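Local atomic coordinates of angiotensin-converting enzyme (Anopheles gambiae, PDB entry 6S1Z), a protein that probably acts as a zinc-dependent peptidase that trims short pieces from the C-terminal ends of peptides, as its mammalian relatives do, and here binds the inhibitor fosinoprilat. Residues T437-R442 and E493-F498; A254-N259 and L429-F434; L195-D200 and A379-H384. All blocks are in the same frame, centred on the assembly; numbering follows the deposited sequence.

From the N terminus, contact 3 opens first, at 195-200, taking in the last turn of helix 190-196 and the chain leaving it, and contact 2 opens at 254-259, in the loop that follows strand 244-245. Contact 3 closes at 379-384, where helix 381-396 begins, and contact 2 closes later at 429-434, so these two loops cross. Contact 1 starts after both are shut: its shorter loop runs from helix 431-446 to the start of helix 495-514. Helix 431-446 is shared by contacts 1 and 2, which also touch each other and the same fosinoprilat. Contact 3 joins contact 1 through Tyr198 and Glu493, whereas contacts 2 and 3 stay about 10 Å apart at their nearest atoms.

Contact 1: T437-R442 and E493-F498; sequences TLDKYR and EYLRYF. With KS8 (fosinoprilat), chain C.
Asp439 and Leu438 of helix 431-446 meet Tyr494 and Leu495 at the N-terminal end of helix 495-514, a helix start held by a side-chain carboxylate in the mostly helical fold of the angiotensin-converting enzymes. In that carboxylate, Asp439 OD1 takes the backbone N-H of Tyr494 at 3.0 Å on its syn side. OD2 faces the N-H of Leu495, a bond modelled so short that its exact length is doubtful. OD1 has a second donor, Arg442 NH2, lying 2.9 Å away in an almost straight hydrogen bond (166°) within a salt bridge; with the same NH2 also bonded to Val492 O, the arginine pins the carboxylate to the turn before the helix. The negative group at this helix start would probably be steadied further by the helix dipole.

The apolar part is a sandwich. Leu438 CD1 sits over the centre of one face of the Tyr494 ring, a CH-pi contact 3.4 Å from the centroid, and Tyr497 CD1 lies over the opposite face. Gripped on both sides, the ring runs toward the inhibitor, where Tyr494 OH donates to carboxylate oxygen O24 of fosinoprilat at 3.2 Å.

Contact 2: A254-N259 and L429-F434; sequences AQTWDN and LVFLPF. With KS8 (fosinoprilat), chain C.
Ala254 brushes the Phe434 ring with its backbone carbonyl carbon, and the next residue makes much more of that ring. Gln255 lays its CB over one face of Phe434, and farther out its amide continues across the ring, the two planes only 27° apart. Its CG is set between the backbone N and the carbonyl carbon (chi1 63°) and the chain is extended beyond it, which carries the amide along the Phe434 face to the inhibitor. There NE2 gives a nearly straight hydrogen bond (170°) to O24 of fosinoprilat, 3.1 Å away, while OE1 accepts from Lys485 NZ; with both ends engaged, the amide cannot readily flip. The backbone takes part too: Gln255 O receives a CA-H...O contact from Phe431 CA at 3.2 Å and lies at the edge of the Phe431 ring, near its plane.

The Thr256 side chain lies beside that of Phe431, the two heading in one direction, with Thr256 CG2 4.0 Å from Phe431 CD1. At Trp257 the indole presents a face to Val430, whose CG1 rests 3.6 Å from the centroid of the six-membered ring. Trp257 NE1 turns back to Ala254 O at 2.8 Å, approaching from above the carbonyl plane and closing the short turn from Ala254 to Trp257.

The loop therefore lies against the junction between helices 414-429 and 431-446, tied to the former by a backbone bond between Trp257 and Val426. Helix 204-233 packs on Trp257 and Val430, and helix 495-514 brings Tyr497 against Phe431.

Contact 3: L195-D200 and A379-H384; sequences LNEYDD and ANPGFH
Tyr198 leans its ring on Pro381 and Asn380, the proline being the first residue of helix 381-396 and the asparagine its N-cap, in the helical zinc-peptidase fold. The tyrosine and proline side chains meet at a slant: Pro381 CD stands over one ring face, displaced toward the rim, in a CH-pi contact 4.2 Å from the centroid. Asn380 crosses the tyrosine at about a right angle, its amide plane turned 48° from the ring, with CG 3.9 Å from Tyr198 CD2. Glu197 brings its CG to 3.4 Å from Pro381 CD, so the proline is touched by two consecutive residues. The phenol OH of Tyr198, beside Pro381 CB, probably hydrogen-bonds to Glu493 OE2, and Phe203 stacks on the ring.

The chain at the C-terminal end of helix 190-196 is thus packed on the start of a helix that also carries Glu385, probably a ligand of the zinc together with the HExxH histidines His357 and His361. With chi1 67° and chi2 35°, the Asn380 amide curls back so that OD1 meets the first N-H groups of that helix: it accepts Gly382 N weakly and Phe383 N at 3.1 Å.

Contact 1: T437-R442 and E493-F498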
loop_
_atom_site.group_PDB
_atom_site.type_symbol
_atom_site.label_atom_id
_atom_site.label_comp_id
_atom_site.label_asym_id
_atom_site.label_seq_id
_atom_site.Cartn_x
_atom_site.Cartn_y
_atom_site.Cartn_z
ATOM N N THR A 437 -9.089 7.602 3.748
ATOM C CA THR A 437 -8.916 8.815 4.539
ATOM C C THR A 437 -7.566 9.473 4.283
ATOM O O THR A 437 -7.463 10.704 4.333
ATOM C CB THR A 437 -9.066 8.504 6.029
ATOM O OG1 THR A 437 -8.106 7.510 6.415
ATOM C CG2 THR A 437 -10.470 8.000 6.331
ATOM N N LEU A 438 -6.527 8.682 4.009
ATOM C CA LEU A 438 -5.189 9.242 3.842
ATOM C C LEU A 438 -5.170 10.301 2.746
ATOM O O LEU A 438 -4.864 11.471 2.999
ATOM C CB LEU A 438 -4.184 8.129 3.536
ATOM C CG LEU A 438 -3.782 7.230 4.707
ATOM C CD1 LEU A 438 -2.783 6.182 4.246
ATOM C CD2 LEU A 438 -3.207 8.041 5.863
ATOM N N ASP A 439 -5.499 9.910 1.513
ATOM C CA ASP A 439 -5.479 10.871 0.416
ATOM C C ASP A 439 -6.606 11.889 0.539
ATOM O O ASP A 439 -6.429 13.052 0.159
ATOM C CB ASP A 439 -5.555 10.144 -0.926
ATOM C CG ASP A 439 -4.262 9.429 -1.267
ATOM O OD1 ASP A 439 -3.435 9.232 -0.353
ATOM O OD2 ASP A 439 -4.065 9.075 -2.448
ATOM N N LYS A 440 -7.761 11.481 1.071
ATOM C CA LYS A 440 -8.842 12.435 1.297
ATOM C C LYS A 440 -8.384 13.586 2.183
ATOM O O LYS A 440 -8.867 14.714 2.038
ATOM C CB LYS A 440 -10.045 11.727 1.923
ATOM C CG LYS A 440 -11.212 12.649 2.270
ATOM C CD LYS A 440 -12.383 11.868 2.850
ATOM C CE LYS A 440 -13.543 12.777 3.232
ATOM N NZ LYS A 440 -14.118 13.486 2.055
ATOM N N TYR A 441 -7.454 13.322 3.103
ATOM C CA TYR A 441 -6.930 14.371 3.971
ATOM C C TYR A 441 -5.893 15.217 3.245
ATOM O O TYR A 441 -5.977 16.450 3.244
ATOM C CB TYR A 441 -6.328 13.745 5.230
ATOM C CG TYR A 441 -5.556 14.710 6.102
ATOM C CD1 TYR A 441 -6.201 15.478 7.061
ATOM C CD2 TYR A 441 -4.179 14.843 5.975
ATOM C CE1 TYR A 441 -5.498 16.359 7.863
ATOM C CE2 TYR A 441 -3.468 15.720 6.773
ATOM C CZ TYR A 441 -4.132 16.473 7.716
ATOM O OH TYR A 441 -3.428 17.346 8.511
ATOM N N ARG A 442 -4.906 14.570 2.621
ATOM C CA ARG A 442 -3.864 15.312 1.920
ATOM C C ARG A 442 -4.462 16.221 0.853
ATOM O O ARG A 442 -4.013 17.359 0.674
ATOM C CB ARG A 442 -2.852 14.342 1.309
ATOM C CG ARG A 442 -2.072 13.551 2.354
ATOM C CD ARG A 442 -0.852 12.846 1.776
ATOM N NE ARG A 442 -1.171 11.549 1.185
ATOM C CZ ARG A 442 -0.260 10.661 0.794
ATOM N NH1 ARG A 442 1.033 10.926 0.930
ATOM N NH2 ARG A 442 -0.641 9.507 0.267
ATOM N N GLU A 493 1.472 8.900 -3.029
ATOM C CA GLU A 493 0.020 8.778 -3.083
ATOM C C GLU A 493 -0.423 7.425 -2.547
ATOM O O GLU A 493 0.173 6.390 -2.856
ATOM C CB GLU A 493 -0.474 8.965 -4.521
ATOM C CG GLU A 493 -1.793 8.258 -4.828
ATOM C CD GLU A 493 -2.350 8.621 -6.191
ATOM O OE1 GLU A 493 -1.923 9.647 -6.760
ATOM O OE2 GLU A 493 -3.216 7.875 -6.694
ATOM N N TYR A 494 -1.488 7.439 -1.744
ATOM C CA TYR A 494 -2.010 6.226 -1.133
ATOM C C TYR A 494 -3.335 5.769 -1.723
ATOM O O TYR A 494 -3.752 4.637 -1.453
ATOM C CB TYR A 494 -2.183 6.424 0.379
ATOM C CG TYR A 494 -1.954 5.161 1.177
ATOM C CD1 TYR A 494 -2.971 4.234 1.359
ATOM C CD2 TYR A 494 -0.717 4.897 1.746
ATOM C CE1 TYR A 494 -2.760 3.077 2.085
ATOM C CE2 TYR A 494 -0.497 3.746 2.474
ATOM C CZ TYR A 494 -1.521 2.840 2.643
ATOM O OH TYR A 494 -1.294 1.693 3.369
ATOM N N LEU A 495 -4.011 6.607 -2.515
ATOM C CA LEU A 495 -5.241 6.167 -3.163
ATOM C C LEU A 495 -4.997 4.933 -4.018
ATOM O O LEU A 495 -5.902 4.111 -4.199
ATOM C CB LEU A 495 -5.820 7.292 -4.020
ATOM C CG LEU A 495 -7.190 7.009 -4.638
ATOM C CD1 LEU A 495 -8.262 7.001 -3.560
ATOM C CD2 LEU A 495 -7.514 8.029 -5.716
ATOM N N ARG A 496 -3.784 4.794 -4.556
ATOM C CA ARG A 496 -3.415 3.583 -5.278
ATOM C C ARG A 496 -3.749 2.338 -4.469
ATOM O O ARG A 496 -4.297 1.367 -5.004
ATOM C CB ARG A 496 -1.926 3.622 -5.615
ATOM C CG ARG A 496 -1.024 3.790 -4.400
ATOM C CD ARG A 496 0.397 4.122 -4.809
ATOM N NE ARG A 496 0.467 5.382 -5.544
ATOM C CZ ARG A 496 1.599 5.950 -5.949
ATOM N NH1 ARG A 496 2.764 5.374 -5.688
ATOM N NH2 ARG A 496 1.564 7.096 -6.615
ATOM N N TYR A 497 -3.429 2.349 -3.173
ATOM C CA TYR A 497 -3.728 1.197 -2.330
ATOM C C TYR A 497 -5.227 0.979 -2.194
ATOM O O TYR A 497 -5.678 -0.168 -2.099
ATOM C CB TYR A 497 -3.094 1.376 -0.952
ATOM C CG TYR A 497 -1.588 1.429 -0.989
ATOM C CD1 TYR A 497 -0.924 2.629 -1.192
ATOM C CD2 TYR A 497 -0.830 0.278 -0.829
ATOM C CE1 TYR A 497 0.452 2.684 -1.232
ATOM C CE2 TYR A 497 0.547 0.321 -0.867
ATOM C CZ TYR A 497 1.183 1.527 -1.070
ATOM O OH TYR A 497 2.556 1.580 -1.108
ATOM N N PHE A 498 -6.011 2.057 -2.179
ATOM C CA PHE A 498 -7.461 1.915 -2.126
ATOM C C PHE A 498 -7.992 1.334 -3.430
ATOM O O PHE A 498 -8.667 0.298 -3.435
ATOM C CB PHE A 498 -8.115 3.266 -1.834
ATOM C CG PHE A 498 -9.612 3.238 -1.921
ATOM C CD1 PHE A 498 -10.376 2.849 -0.834
ATOM C CD2 PHE A 498 -10.256 3.593 -3.095
ATOM C CE1 PHE A 498 -11.755 2.817 -0.915
ATOM C CE2 PHE A 498 -11.633 3.561 -3.182
ATOM C CZ PHE A 498 -12.384 3.175 -2.090
HETATM C C04 KS8 C . 6.190 0.764 -1.274
HETATM C C05 KS8 C . 5.922 1.875 -2.379
HETATM C C06 KS8 C . 6.888 3.120 -2.218
HETATM C C07 KS8 C . 8.027 3.115 -3.247
HETATM C C08 KS8 C . 8.997 4.374 -3.077
HETATM C C09 KS8 C . 8.679 5.583 -3.682
HETATM C C10 KS8 C . 9.521 6.675 -3.534
HETATM C C11 KS8 C . 10.700 6.559 -2.766
HETATM C C12 KS8 C . 11.014 5.365 -2.167
HETATM C C13 KS8 C . 10.167 4.260 -2.316
HETATM C C14 KS8 C . 4.712 -1.390 0.176
HETATM C C15 KS8 C . 3.569 -0.571 0.870
HETATM C C18 KS8 C . 2.622 -2.548 2.161
HETATM C C19 KS8 C . 1.126 -2.923 2.456
HETATM C C20 KS8 C . 0.418 -1.530 2.544
HETATM C C21 KS8 C . 1.419 -0.579 2.589
HETATM C C22 KS8 C . 1.824 -0.254 4.014
HETATM C C25 KS8 C . 0.522 -3.751 1.394
HETATM C C26 KS8 C . 1.302 -5.082 1.242
HETATM C C27 KS8 C . 1.007 -6.111 2.337
HETATM C C28 KS8 C . -0.478 -6.409 2.399
HETATM C C29 KS8 C . -1.248 -5.115 2.692
HETATM C C30 KS8 C . -0.964 -4.021 1.652
HETATM N N17 KS8 C . 2.617 -1.250 1.819
HETATM O O01 KS8 C . 3.807 -0.265 -2.116
HETATM O O03 KS8 C . 5.767 -1.784 -2.374
HETATM O O16 KS8 C . 3.458 0.593 0.645
HETATM O O23 KS8 C . 2.409 -1.127 4.736
HETATM O O24 KS8 C . 1.592 0.838 4.463
HETATM P P02 KS8 C . 5.071 -0.702 -1.488
#

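Contact 2: A254-N259 and L429-F434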
loop_
_atom_site.group_PDB
_atom_site.type_symbol
_atom_site.label_atom_id
_atom_site.label_comp_id
_atom_site.label_asym_id
_atom_site.label_seq_id
_atom_site.Cartn_x
_atom_site.Cartn_y
_atom_site.Cartn_z
ATOM N N ALA A 254 -3.545 1.036 12.427
ATOM C CA ALA A 254 -4.849 0.377 12.375
ATOM C C ALA A 254 -5.350 0.192 10.947
ATOM O O ALA A 254 -6.554 0.029 10.725
ATOM C CB ALA A 254 -5.887 1.148 13.199
ATOM N N GLN A 255 -4.446 0.213 9.964
ATOM C CA GLN A 255 -4.855 -0.001 8.580
ATOM C C GLN A 255 -5.226 -1.456 8.327
ATOM O O GLN A 255 -6.030 -1.742 7.432
ATOM C CB GLN A 255 -3.739 0.433 7.632
ATOM C CG GLN A 255 -2.457 -0.368 7.768
ATOM C CD GLN A 255 -1.292 0.293 7.062
ATOM O OE1 GLN A 255 -0.686 1.228 7.586
ATOM N NE2 GLN A 255 -0.976 -0.183 5.864
ATOM N N THR A 256 -4.650 -2.380 9.089
ATOM C CA THR A 256 -5.015 -3.786 9.022
ATOM C C THR A 256 -5.025 -4.343 10.435
ATOM O O THR A 256 -4.128 -4.051 11.231
ATOM C CB THR A 256 -4.047 -4.596 8.146
ATOM O OG1 THR A 256 -2.724 -4.527 8.691
ATOM C CG2 THR A 256 -4.041 -4.067 6.718
ATOM N N TRP A 257 -6.048 -5.137 10.744
ATOM C CA TRP A 257 -6.203 -5.730 12.065
ATOM C C TRP A 257 -5.877 -7.218 12.056
ATOM O O TRP A 257 -6.332 -7.957 12.934
ATOM C CB TRP A 257 -7.624 -5.501 12.583
ATOM C CG TRP A 257 -8.115 -4.082 12.434
ATOM C CD1 TRP A 257 -7.362 -2.970 12.178
ATOM C CD2 TRP A 257 -9.472 -3.633 12.525
ATOM N NE1 TRP A 257 -8.166 -1.860 12.104
ATOM C CE2 TRP A 257 -9.467 -2.239 12.315
ATOM C CE3 TRP A 257 -10.691 -4.274 12.767
ATOM C CZ2 TRP A 257 -10.632 -1.475 12.340
ATOM C CZ3 TRP A 257 -11.848 -3.512 12.789
ATOM C CH2 TRP A 257 -11.809 -2.129 12.577
ATOM N N ASP A 258 -5.097 -7.671 11.071
ATOM C CA ASP A 258 -4.803 -9.095 10.951
ATOM C C ASP A 258 -4.101 -9.624 12.194
ATOM O O ASP A 258 -4.354 -10.756 12.624
ATOM C CB ASP A 258 -3.953 -9.346 9.704
ATOM C CG ASP A 258 -2.707 -8.482 9.663
ATOM O OD1 ASP A 258 -1.784 -8.729 10.469
ATOM O OD2 ASP A 258 -2.651 -7.558 8.824
ATOM N N ASN A 259 -3.226 -8.816 12.797
ATOM C CA ASN A 259 -2.442 -9.281 13.934
ATOM C C ASN A 259 -3.293 -9.610 15.154
ATOM O O ASN A 259 -2.758 -10.153 16.126
ATOM C CB ASN A 259 -1.395 -8.230 14.313
ATOM C CG ASN A 259 -0.345 -8.037 13.235
ATOM O OD1 ASN A 259 0.010 -8.976 12.524
ATOM N ND2 ASN A 259 0.159 -6.815 13.111
ATOM N N LEU A 429 -10.502 -5.867 4.487
ATOM C CA LEU A 429 -11.675 -5.004 4.373
ATOM C C LEU A 429 -11.463 -3.689 5.112
ATOM O O LEU A 429 -11.726 -2.610 4.568
ATOM C CB LEU A 429 -12.914 -5.721 4.909
ATOM C CG LEU A 429 -14.197 -4.884 4.913
ATOM C CD1 LEU A 429 -14.510 -4.375 3.513
ATOM C CD2 LEU A 429 -15.362 -5.687 5.469
ATOM N N VAL A 430 -10.985 -3.759 6.356
ATOM C CA VAL A 430 -10.764 -2.568 7.158
ATOM C C VAL A 430 -9.731 -1.636 6.541
ATOM O O VAL A 430 -9.599 -0.491 6.980
ATOM C CB VAL A 430 -10.337 -2.969 8.586
ATOM C CG1 VAL A 430 -11.339 -3.949 9.181
ATOM C CG2 VAL A 430 -8.940 -3.569 8.578
ATOM N N PHE A 431 -9.001 -2.098 5.525
ATOM C CA PHE A 431 -7.957 -1.289 4.911
ATOM C C PHE A 431 -8.515 -0.288 3.907
ATOM O O PHE A 431 -7.888 0.751 3.669
ATOM C CB PHE A 431 -6.938 -2.203 4.231
ATOM C CG PHE A 431 -5.828 -1.472 3.542
ATOM C CD1 PHE A 431 -4.752 -0.979 4.260
ATOM C CD2 PHE A 431 -5.850 -1.291 2.170
ATOM C CE1 PHE A 431 -3.726 -0.311 3.625
ATOM C CE2 PHE A 431 -4.828 -0.623 1.530
ATOM C CZ PHE A 431 -3.764 -0.134 2.258
ATOM N N LEU A 432 -9.675 -0.569 3.312
ATOM C CA LEU A 432 -10.243 0.367 2.345
ATOM C C LEU A 432 -10.600 1.699 2.982
ATOM O O LEU A 432 -10.218 2.747 2.430
ATOM C CB LEU A 432 -11.458 -0.263 1.660
ATOM C CG LEU A 432 -11.146 -1.377 0.662
ATOM C CD1 LEU A 432 -11.828 -2.664 1.082
ATOM C CD2 LEU A 432 -11.568 -0.972 -0.743
ATOM N N PRO A 433 -11.311 1.751 4.113
ATOM C CA PRO A 433 -11.533 3.056 4.757
ATOM C C PRO A 433 -10.238 3.760 5.113
ATOM O O PRO A 433 -10.124 4.978 4.928
ATOM C CB PRO A 433 -12.352 2.699 6.007
ATOM C CG PRO A 433 -12.950 1.362 5.713
ATOM C CD PRO A 433 -11.952 0.653 4.856
ATOM N N PHE A 434 -9.249 3.020 5.620
ATOM C CA PHE A 434 -7.964 3.620 5.957
ATOM C C PHE A 434 -7.347 4.298 4.739
ATOM O O PHE A 434 -7.067 5.502 4.755
ATOM C CB PHE A 434 -7.021 2.554 6.521
ATOM C CG PHE A 434 -5.633 3.057 6.793
ATOM C CD1 PHE A 434 -4.658 3.006 5.810
ATOM C CD2 PHE A 434 -5.301 3.579 8.032
ATOM C CE1 PHE A 434 -3.381 3.470 6.057
ATOM C CE2 PHE A 434 -4.024 4.045 8.286
ATOM C CZ PHE A 434 -3.062 3.991 7.297
HETATM C C04 KS8 C . 6.190 0.764 -1.274
HETATM C C05 KS8 C . 5.922 1.875 -2.379
HETATM C C06 KS8 C . 6.888 3.120 -2.218
HETATM C C07 KS8 C . 8.027 3.115 -3.247
HETATM C C08 KS8 C . 8.997 4.374 -3.077
HETATM C C09 KS8 C . 8.679 5.583 -3.682
HETATM C C10 KS8 C . 9.521 6.675 -3.534
HETATM C C11 KS8 C . 10.700 6.559 -2.766
HETATM C C12 KS8 C . 11.014 5.365 -2.167
HETATM C C13 KS8 C . 10.167 4.260 -2.316
HETATM C C14 KS8 C . 4.712 -1.390 0.176
HETATM C C15 KS8 C . 3.569 -0.571 0.870
HETATM C C18 KS8 C . 2.622 -2.548 2.161
HETATM C C19 KS8 C . 1.126 -2.923 2.456
HETATM C C20 KS8 C . 0.418 -1.530 2.544
HETATM C C21 KS8 C . 1.419 -0.579 2.589
HETATM C C22 KS8 C . 1.824 -0.254 4.014
HETATM C C25 KS8 C . 0.522 -3.751 1.394
HETATM C C26 KS8 C . 1.302 -5.082 1.242
HETATM C C27 KS8 C . 1.007 -6.111 2.337
HETATM C C28 KS8 C . -0.478 -6.409 2.399
HETATM C C29 KS8 C . -1.248 -5.115 2.692
HETATM C C30 KS8 C . -0.964 -4.021 1.652
HETATM N N17 KS8 C . 2.617 -1.250 1.819
HETATM O O01 KS8 C . 3.807 -0.265 -2.116
HETATM O O03 KS8 C . 5.767 -1.784 -2.374
HETATM O O16 KS8 C . 3.458 0.593 0.645
HETATM O O23 KS8 C . 2.409 -1.127 4.736
HETATM O O24 KS8 C . 1.592 0.838 4.463
HETATM P P02 KS8 C . 5.071 -0.702 -1.488
#

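Contact 3: L195-D200 and A379-H384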
loop_
_atom_site.group_PDB
_atom_site.type_symbol
_atom_site.label_atom_id
_atom_site.label_comp_id
_atom_site.label_asym_id
_atom_site.label_seq_id
_atom_site.Cartn_x
_atom_site.Cartn_y
_atom_site.Cartn_z
ATOM N N LEU A 195 -5.065 13.071 -8.662
ATOM C CA LEU A 195 -6.291 12.642 -9.326
ATOM C C LEU A 195 -6.113 12.617 -10.838
ATOM O O LEU A 195 -6.601 11.701 -11.512
ATOM C CB LEU A 195 -7.446 13.563 -8.937
ATOM C CG LEU A 195 -7.969 13.415 -7.506
ATOM C CD1 LEU A 195 -9.047 14.449 -7.218
ATOM C CD2 LEU A 195 -8.498 12.009 -7.272
ATOM N N ASN A 196 -5.412 13.611 -11.390
ATOM C CA ASN A 196 -5.149 13.634 -12.824
ATOM C C ASN A 196 -4.460 12.362 -13.299
ATOM O O ASN A 196 -4.521 12.043 -14.492
ATOM C CB ASN A 196 -4.293 14.851 -13.179
ATOM C CG ASN A 196 -3.949 14.912 -14.654
ATOM O OD1 ASN A 196 -2.842 14.560 -15.061
ATOM N ND2 ASN A 196 -4.902 15.359 -15.464
ATOM N N GLU A 197 -3.810 11.626 -12.393
ATOM C CA GLU A 197 -3.137 10.393 -12.783
ATOM C C GLU A 197 -4.128 9.341 -13.262
ATOM O O GLU A 197 -3.790 8.520 -14.123
ATOM C CB GLU A 197 -2.321 9.853 -11.609
ATOM C CG GLU A 197 -1.354 8.750 -11.990
ATOM C CD GLU A 197 -0.299 9.214 -12.971
ATOM O OE1 GLU A 197 -0.190 8.609 -14.058
ATOM O OE2 GLU A 197 0.412 10.192 -12.661
ATOM N N TYR A 198 -5.345 9.345 -12.720
ATOM C CA TYR A 198 -6.368 8.388 -13.118
ATOM C C TYR A 198 -7.140 8.831 -14.351
ATOM O O TYR A 198 -7.871 8.018 -14.928
ATOM C CB TYR A 198 -7.336 8.151 -11.956
ATOM C CG TYR A 198 -6.646 7.628 -10.719
ATOM C CD1 TYR A 198 -6.027 8.495 -9.829
ATOM C CD2 TYR A 198 -6.599 6.268 -10.449
ATOM C CE1 TYR A 198 -5.388 8.022 -8.701
ATOM C CE2 TYR A 198 -5.963 5.785 -9.323
ATOM C CZ TYR A 198 -5.358 6.666 -8.453
ATOM O OH TYR A 198 -4.723 6.186 -7.330
ATOM N N ASP A 199 -6.991 10.087 -14.765
ATOM C CA ASP A 199 -7.604 10.609 -15.983
ATOM C C ASP A 199 -9.088 10.235 -16.048
ATOM O O ASP A 199 -9.534 9.432 -16.869
ATOM C CB ASP A 199 -6.848 10.102 -17.216
ATOM C CG ASP A 199 -7.369 10.703 -18.505
ATOM O OD1 ASP A 199 -7.253 11.934 -18.678
ATOM O OD2 ASP A 199 -7.893 9.943 -19.347
ATOM N N ASP A 200 -9.842 10.851 -15.140
ATOM C CA ASP A 200 -11.282 10.650 -15.063
ATOM C C ASP A 200 -11.875 11.618 -14.046
ATOM O O ASP A 200 -11.848 11.350 -12.841
ATOM C CB ASP A 200 -11.604 9.201 -14.688
ATOM C CG ASP A 200 -13.086 8.878 -14.798
ATOM O OD1 ASP A 200 -13.915 9.809 -14.720
ATOM O OD2 ASP A 200 -13.420 7.686 -14.962
ATOM N N ALA A 379 -0.976 1.152 -15.779
ATOM C CA ALA A 379 -2.073 1.908 -16.374
ATOM C C ALA A 379 -2.478 3.070 -15.477
ATOM O O ALA A 379 -2.636 4.206 -15.938
ATOM C CB ALA A 379 -3.261 0.982 -16.638
ATOM N N ASN A 380 -2.654 2.801 -14.190
ATOM C CA ASN A 380 -2.812 3.845 -13.191
ATOM C C ASN A 380 -2.259 3.320 -11.877
ATOM O O ASN A 380 -2.036 2.111 -11.731
ATOM C CB ASN A 380 -4.280 4.282 -13.048
ATOM C CG ASN A 380 -5.176 3.196 -12.469
ATOM O OD1 ASN A 380 -4.765 2.408 -11.617
ATOM N ND2 ASN A 380 -6.421 3.162 -12.931
ATOM N N PRO A 381 -2.019 4.199 -10.905
ATOM C CA PRO A 381 -1.394 3.745 -9.653
ATOM C C PRO A 381 -2.088 2.554 -9.014
ATOM O O PRO A 381 -1.443 1.793 -8.282
ATOM C CB PRO A 381 -1.472 4.992 -8.761
ATOM C CG PRO A 381 -1.484 6.131 -9.714
ATOM C CD PRO A 381 -2.262 5.652 -10.905
ATOM N N GLY A 382 -3.382 2.360 -9.275
ATOM C CA GLY A 382 -4.089 1.242 -8.669
ATOM C C GLY A 382 -3.619 -0.100 -9.198
ATOM O O GLY A 382 -3.390 -1.038 -8.429
ATOM N N PHE A 383 -3.480 -0.213 -10.522
ATOM C CA PHE A 383 -3.029 -1.467 -11.119
ATOM C C PHE A 383 -1.737 -1.945 -10.472
ATOM O O PHE A 383 -1.619 -3.109 -10.074
ATOM C CB PHE A 383 -2.832 -1.289 -12.626
ATOM C CG PHE A 383 -4.113 -1.179 -13.403
ATOM C CD1 PHE A 383 -4.797 0.022 -13.472
ATOM C CD2 PHE A 383 -4.627 -2.275 -14.077
ATOM C CE1 PHE A 383 -5.973 0.128 -14.191
ATOM C CE2 PHE A 383 -5.802 -2.174 -14.798
ATOM C CZ PHE A 383 -6.476 -0.972 -14.854
ATOM N N HIS A 384 -0.756 -1.048 -10.353
ATOM C CA HIS A 384 0.557 -1.418 -9.837
ATOM C C HIS A 384 0.441 -2.117 -8.488
ATOM O O HIS A 384 0.923 -3.242 -8.308
ATOM C CB HIS A 384 1.434 -0.170 -9.725
ATOM C CG HIS A 384 2.742 -0.283 -10.443
ATOM N ND1 HIS A 384 3.487 -1.442 -10.459
ATOM C CD2 HIS A 384 3.436 0.620 -11.177
ATOM C CE1 HIS A 384 4.586 -1.246 -11.164
ATOM N NE2 HIS A 384 4.579 -0.004 -11.613
#